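Peptidoglycan N-acetylglucosamine deacetylase (Agathobacter rectalis, PDB 5JMU) probably hydrolyses carbon-nitrogen bonds other than peptide bonds, removing acetyl groups from peptidoglycan N-acetylglucosamine through its zinc-binding catalytic domain. Local coordinates at residues T134-V137 / N138-T141. Residues are numbered along the deposited sequence; the frame is centred on the assembly and turned at random.
Sequences TQLV and NDVT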
loop_
_atom_site.group_PDB
_atom_site.type_symbol
_atom_site.label_atom_id
_atom_site.label_comp_id
_atom_site.label_asym_id
_atom_site.label_seq_id
_atom_site.Cartn_x
_atom_site.Cartn_y
_atom_site.Cartn_z
ATOM N N THR A 134 -1.158 -18.676 4.926
ATOM C CA THR A 134 -2.518 -19.183 5.150
ATOM C C THR A 134 -2.959 -18.873 6.584
ATOM O O THR A 134 -4.129 -18.513 6.831
ATOM C CB THR A 134 -2.561 -20.695 4.884
ATOM O OG1 THR A 134 -2.483 -20.918 3.451
ATOM C CG2 THR A 134 -3.856 -21.335 5.444
ATOM N N GLN A 135 -2.044 -19.032 7.534
ATOM C CA GLN A 135 -2.404 -18.659 8.915
ATOM C C GLN A 135 -2.581 -17.149 9.045
ATOM O O GLN A 135 -3.548 -16.693 9.657
ATOM C CB GLN A 135 -1.344 -19.110 9.920
ATOM C CG GLN A 135 -1.172 -20.666 9.973
ATOM C CD GLN A 135 -2.485 -21.409 10.225
ATOM O OE1 GLN A 135 -3.288 -20.996 11.084
ATOM N NE2 GLN A 135 -2.726 -22.492 9.490
ATOM N N LEU A 136 -1.636 -16.375 8.529
ATOM C CA LEU A 136 -1.728 -14.934 8.757
ATOM C C LEU A 136 -2.939 -14.228 8.129
ATOM O O LEU A 136 -3.441 -13.259 8.723
ATOM C CB LEU A 136 -0.453 -14.224 8.244
ATOM C CG LEU A 136 0.809 -14.534 9.063
ATOM C CD1 LEU A 136 2.037 -13.853 8.378
ATOM C CD2 LEU A 136 0.639 -14.061 10.546
ATOM N N VAL A 137 -3.436 -14.653 6.966
ATOM C CA VAL A 137 -4.617 -13.960 6.425
ATOM C C VAL A 137 -5.776 -14.215 7.383
ATOM O O VAL A 137 -6.610 -13.328 7.584
ATOM C CB VAL A 137 -4.970 -14.355 4.978
ATOM C CG1 VAL A 137 -3.843 -13.882 4.035
ATOM C CG2 VAL A 137 -5.271 -15.861 4.811
ATOM N N ASN A 138 -5.794 -15.382 8.004
ATOM C CA ASN A 138 -6.837 -15.627 8.988
ATOM C C ASN A 138 -6.584 -14.863 10.300
ATOM O O ASN A 138 -7.527 -14.279 10.865
ATOM C CB ASN A 138 -6.974 -17.146 9.179
ATOM C CG ASN A 138 -7.658 -17.822 7.958
ATOM O OD1 ASN A 138 -8.872 -17.674 7.795
ATOM N ND2 ASN A 138 -6.885 -18.544 7.096
ATOM N N ASP A 139 -5.346 -14.807 10.756
ATOM C CA ASP A 139 -5.047 -14.105 12.016
ATOM C C ASP A 139 -5.272 -12.598 11.887
ATOM O O ASP A 139 -5.763 -11.959 12.836
ATOM C CB ASP A 139 -3.614 -14.387 12.458
ATOM C CG ASP A 139 -3.402 -15.852 12.839
ATOM O OD1 ASP A 139 -4.306 -16.434 13.437
ATOM O OD2 ASP A 139 -2.364 -16.419 12.461
ATOM N N VAL A 140 -4.902 -12.005 10.757
ATOM C CA VAL A 140 -5.088 -10.577 10.568
ATOM C C VAL A 140 -6.578 -10.254 10.606
ATOM O O VAL A 140 -7.021 -9.291 11.230
ATOM C CB VAL A 140 -4.412 -10.152 9.224
ATOM C CG1 VAL A 140 -4.902 -8.809 8.716
ATOM C CG2 VAL A 140 -2.898 -10.145 9.397
ATOM N N THR A 141 -7.381 -11.102 9.948
ATOM C CA THR A 141 -8.829 -10.931 9.924
ATOM C C THR A 141 -9.420 -11.047 11.331
ATOM O O THR A 141 -10.298 -10.234 11.720
ATOM C CB THR A 141 -9.439 -11.964 8.973
ATOM O OG1 THR A 141 -8.840 -11.775 7.673
ATOM C CG2 THR A 141 -10.943 -11.791 8.899
HETATM O O HOH W 1 -3.113 -19.125 13.050
#
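Asp139 and Gln135 sit one turn apart on helix 132-142 and share a water within bonding distance of Gln135 OE1 (2.7 Å) and Asp139 OD2 (2.9 Å), with more acceptors around it than protons. With CG beside its backbone N (chi1 -66°), the Asp139 carboxylate folds back until OD2 is 3.1 Å from Gln135 O, two acceptors side by side. Glu89 of helix 89-107 adds a further acid next to Asp139, and a magnesium ion lies about 4 Å from the Asp139 side chain.

The tight side faces inward: Val140 N bonds to Leu136 O at 2.8 Å, and both buried side chains pack on Phe116, Leu136 also on Phe92. On the solvent side, in the conformer modelled here, Asn138 ND2 donates to Thr134 O (2.8 Å), close to the amide plane, and Thr141 OG1 gives its proton to Val137 O (2.7 Å). These i to i+4 contacts lie in the NodB-homology catalytic domain, the Val140 side chain about 12 Å from that of zinc ligand His76.

At Asp139, an alanine would probably take one acceptor from the water and thin the negative charge beside the magnesium. Two neighbouring acids imply an electronegative patch that the cation probably offsets.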